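Local structure of putative exported protein (Bordetella parapertussis, 3OCJ) at residues 209-212 with 213-217; 276-280 with 281-285. The protein is of unknown function but carries a Rossmann-like methyltransferase domain, so it probably binds S-adenosylmethionine, and it was crystallised with palmitic acid bound. All blocks are in the same frame, centred on the assembly; numbering follows the deposited sequence. Where two conformers were deposited one is given.

Interaction 1: 209-212 with 213-217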
# COMPACT_ATOMS: atom_id res chain seq x y z
N LEU A 209 0.51 16.49 -3.27
CA LEU A 209 -0.57 15.58 -2.91
C LEU A 209 -0.98 15.84 -1.46
O LEU A 209 -2.17 15.95 -1.15
CB LEU A 209 -0.12 14.13 -3.10
CG LEU A 209 -1.14 13.08 -2.66
CD1 LEU A 209 -2.30 13.00 -3.63
CD2 LEU A 209 -0.50 11.72 -2.51
N TYR A 210 0.00 15.97 -0.57
CA TYR A 210 -0.29 16.25 0.83
C TYR A 210 -1.03 17.58 0.99
O TYR A 210 -1.90 17.71 1.85
CB TYR A 210 0.99 16.26 1.67
CG TYR A 210 1.70 14.92 1.79
CD1 TYR A 210 1.05 13.72 1.51
CD2 TYR A 210 3.03 14.87 2.20
CE1 TYR A 210 1.72 12.50 1.65
CE2 TYR A 210 3.71 13.67 2.33
CZ TYR A 210 3.05 12.49 2.06
OH TYR A 210 3.71 11.30 2.19
N ARG A 211 -0.67 18.57 0.17
CA ARG A 211 -1.36 19.85 0.22
C ARG A 211 -2.83 19.71 -0.18
O ARG A 211 -3.70 20.34 0.42
CB ARG A 211 -0.67 20.89 -0.66
CG ARG A 211 -0.89 22.30 -0.16
CD ARG A 211 -0.27 23.34 -1.08
NE ARG A 211 1.16 23.12 -1.31
CZ ARG A 211 2.13 23.59 -0.53
NH1 ARG A 211 1.84 24.30 0.56
NH2 ARG A 211 3.40 23.35 -0.85
N ARG A 212 -3.10 18.88 -1.19
CA ARG A 212 -4.49 18.64 -1.57
C ARG A 212 -5.25 17.93 -0.46
O ARG A 212 -6.40 18.25 -0.19
CB ARG A 212 -4.55 17.85 -2.89
CG ARG A 212 -4.08 18.71 -4.06
CD ARG A 212 -3.99 17.95 -5.36
NE ARG A 212 -3.53 18.85 -6.42
CZ ARG A 212 -4.33 19.54 -7.21
NH1 ARG A 212 -5.65 19.43 -7.09
NH2 ARG A 212 -3.82 20.35 -8.13
N PHE A 213 -4.59 16.99 0.22
CA PHE A 213 -5.20 16.37 1.39
C PHE A 213 -5.52 17.43 2.46
O PHE A 213 -6.61 17.45 3.03
CB PHE A 213 -4.28 15.32 2.00
CG PHE A 213 -4.06 14.10 1.14
CD1 PHE A 213 -4.92 13.77 0.11
CD2 PHE A 213 -2.98 13.26 1.40
CE1 PHE A 213 -4.69 12.62 -0.66
CE2 PHE A 213 -2.75 12.12 0.65
CZ PHE A 213 -3.61 11.80 -0.39
N TRP A 214 -4.57 18.31 2.74
CA TRP A 214 -4.79 19.35 3.75
C TRP A 214 -5.97 20.23 3.37
O TRP A 214 -6.83 20.54 4.19
CB TRP A 214 -3.52 20.18 3.88
CG TRP A 214 -3.51 21.16 5.02
CD1 TRP A 214 -2.95 20.99 6.25
CD2 TRP A 214 -4.09 22.48 5.02
NE1 TRP A 214 -3.14 22.13 7.02
CE2 TRP A 214 -3.84 23.05 6.29
CE3 TRP A 214 -4.80 23.23 4.07
CZ2 TRP A 214 -4.26 24.33 6.63
CZ3 TRP A 214 -5.23 24.51 4.42
CH2 TRP A 214 -4.95 25.04 5.69
N GLN A 215 -6.02 20.63 2.10
CA GLN A 215 -7.11 21.48 1.64
C GLN A 215 -8.47 20.79 1.73
O GLN A 215 -9.48 21.43 2.00
CB GLN A 215 -6.79 21.99 0.22
CG GLN A 215 -5.62 22.97 0.22
CD GLN A 215 -5.05 23.26 -1.16
OE1 GLN A 215 -5.38 22.59 -2.14
NE2 GLN A 215 -4.17 24.26 -1.24
N ALA A 216 -8.48 19.46 1.56
CA ALA A 216 -9.71 18.69 1.63
C ALA A 216 -10.22 18.49 3.06
O ALA A 216 -11.40 18.22 3.27
CB ALA A 216 -9.53 17.34 0.94
N LEU A 217 -9.35 18.64 4.05
CA LEU A 217 -9.75 18.45 5.44
C LEU A 217 -10.43 19.69 6.01
O LEU A 217 -10.10 20.82 5.66
CB LEU A 217 -8.54 18.08 6.31
CG LEU A 217 -8.06 16.65 6.11
CD1 LEU A 217 -6.66 16.47 6.71
CD2 LEU A 217 -9.04 15.66 6.72

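Interaction 2: 276-280 with 281-285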
# COMPACT_ATOMS: atom_id res chain seq x y z
N ALA A 276 9.01 16.87 6.75
CA ALA A 276 9.22 18.10 5.99
C ALA A 276 8.12 18.33 4.96
O ALA A 276 7.61 19.45 4.82
CB ALA A 276 10.60 18.09 5.33
N GLN A 277 7.74 17.28 4.24
CA GLN A 277 6.68 17.42 3.24
C GLN A 277 5.35 17.77 3.90
O GLN A 277 4.62 18.64 3.44
CB GLN A 277 6.54 16.13 2.44
CG GLN A 277 7.77 15.76 1.62
CD GLN A 277 7.66 14.40 1.01
OE1 GLN A 277 7.48 13.41 1.71
NE2 GLN A 277 7.73 14.33 -0.32
N LEU A 278 5.02 17.07 4.99
CA LEU A 278 3.73 17.29 5.63
C LEU A 278 3.65 18.68 6.25
O LEU A 278 2.59 19.33 6.21
CB LEU A 278 3.44 16.20 6.67
CG LEU A 278 3.10 14.82 6.10
CD1 LEU A 278 3.21 13.78 7.21
CD2 LEU A 278 1.70 14.81 5.49
N GLU A 279 4.75 19.13 6.86
CA GLU A 279 4.78 20.47 7.44
C GLU A 279 4.66 21.55 6.37
O GLU A 279 3.94 22.54 6.56
CB GLU A 279 6.03 20.65 8.31
CG GLU A 279 5.92 19.84 9.61
CD GLU A 279 7.14 19.93 10.51
OE1 GLU A 279 8.19 20.44 10.08
OE2 GLU A 279 7.03 19.46 11.67
N GLU A 280 5.33 21.36 5.24
CA GLU A 280 5.21 22.30 4.12
C GLU A 280 3.75 22.38 3.66
O GLU A 280 3.26 23.46 3.33
CB GLU A 280 6.13 21.90 2.96
CG GLU A 280 5.85 22.64 1.65
CD GLU A 280 5.95 24.15 1.77
OE1 GLU A 280 6.68 24.65 2.66
OE2 GLU A 280 5.31 24.84 0.95
N ALA A 281 3.08 21.23 3.63
CA ALA A 281 1.67 21.17 3.25
C ALA A 281 0.71 21.76 4.27
O ALA A 281 -0.48 21.90 3.98
CB ALA A 281 1.28 19.73 2.95
N GLY A 282 1.20 22.08 5.47
CA GLY A 282 0.39 22.76 6.48
C GLY A 282 0.01 21.95 7.71
O GLY A 282 -0.70 22.44 8.60
N PHE A 283 0.48 20.71 7.77
CA PHE A 283 0.17 19.84 8.90
C PHE A 283 1.02 20.12 10.14
O PHE A 283 2.15 20.59 10.04
CB PHE A 283 0.30 18.36 8.50
CG PHE A 283 -0.77 17.91 7.55
CD1 PHE A 283 -2.03 17.59 8.02
CD2 PHE A 283 -0.52 17.84 6.19
CE1 PHE A 283 -3.03 17.17 7.14
CE2 PHE A 283 -1.51 17.43 5.30
CZ PHE A 283 -2.77 17.10 5.78
N THR A 284 0.44 19.81 11.30
CA THR A 284 1.11 19.96 12.58
C THR A 284 0.87 18.71 13.43
O THR A 284 0.13 17.81 13.04
CB THR A 284 0.59 21.19 13.35
OG1 THR A 284 -0.80 21.03 13.63
CG2 THR A 284 0.79 22.46 12.53
N ASP A 285 1.50 18.67 14.59
CA ASP A 285 1.25 17.63 15.59
C ASP A 285 1.42 16.21 15.06
O ASP A 285 0.66 15.31 15.41
CB ASP A 285 -0.15 17.80 16.20
CG ASP A 285 -0.31 19.11 16.96
OD1 ASP A 285 0.72 19.71 17.35
OD2 ASP A 285 -1.46 19.54 17.16
O HOH W 1 2.91 23.09 9.13

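Interaction 1: 209-212 with 213-217
Phe213 meets Leu209 one helical turn earlier through both backbone and side chain. Its amide N gives a hydrogen bond to Leu209 O at 3.0 Å, with an N-H...O angle of 162°. The same oxygen lies over one face of the Phe213 ring, 3.5 Å above the plane and offset toward the rim. Three more i to i+4 bonds satisfy the carbonyls that follow: Trp214 N to Tyr210 O, Gln215 N to Arg211 O and Ala216 N to Arg212 O. The last is the most bent, at 142°, as the helix approaches its end at Ala216. This is the C-terminal half of helix 203-216, within the methyltransferase domain, leading by way of the short strand 217-218 to strand 221-226 of the mixed sheet; its buried side packs on strand 188-192 through Phe213 and Ala216. The Leu209 side chain, with CG anti to the backbone N (chi1 176°), brings CG to 3.6 Å from Phe213 CZ, while both its methyl carbons also touch that end of the ring. Phe213 CD2 sits at the edge of the Tyr210 ring, 4.1 Å from Tyr210 CD1. The polar ends find partners beyond the turn: Tyr210 OH bonds Asn197 ND2, Arg212 NH1 bonds Leu182 O, and Arg211 NH2 forms salt bridges with Glu208 and with one of the two conformers of Glu280.

Interaction 2: 276-280 with 281-285
Leu278 O accepts a hydrogen bond from Phe283 N at 3.0 Å, a 6→1 bond that folds the chain back over the end of helix 271-280. Beside it, Gly282 N bonds Glu279 O, but obliquely: the donor stands above the carbonyl plane, 69° out of it. The same Glu279 oxygen takes a second bond, from a water at 2.8 Å, and that water also donates to Phe283 O, bridging the last helical turn to the outgoing chain. One residue before Gly282, Ala281 N keeps the regular i to i+4 pattern to Gln277 O at 3.0 Å. The positive phi of Gly282 (111°), with bonds running back into the final turn, defines a Schellman motif closing the helix C-terminus; at these backbone angles a CB would press against the carbonyl oxygen of Ala281, which accounts for glycine here. The charged end of Glu279 reaches further, OE2 pairing with Arg275 NH1. On the buried side, Phe283 has CG anti to its carbonyl carbon (chi1 -69°), a setting that brings the ring edge to the helix end. Leu278 O lies in the ring plane, 3.4 Å from Phe283 CD2, so one carbonyl oxygen meets both the amide N and the aromatic rim of the same residue. The side chains then cross at an angle, Leu278 CD2 resting 3.8 Å from Phe283 CD2, and both residues also pack on Leu223 of strand 221-226. Ala281 CB lies 3.5 Å from both Leu278 O and Gln277 O.

How the interactions relate
Following the chain from the N terminus, interaction 1 lies along helix 203-216, which is followed by strand 221-226; interaction 2 comes later, ending helix 271-280 ahead of edge strand 286-289. Both are local, so neither closes a long loop, and they stand in series without nesting or crossing. In space their centres are about 10 Å apart and the two regions touch. The Trp214 ring meets Phe283 edge-to-face and its NE1 makes a weak hydrogen bond to Gly282 O. These contacts tie helix 203-216 to the capped end of helix 271-280.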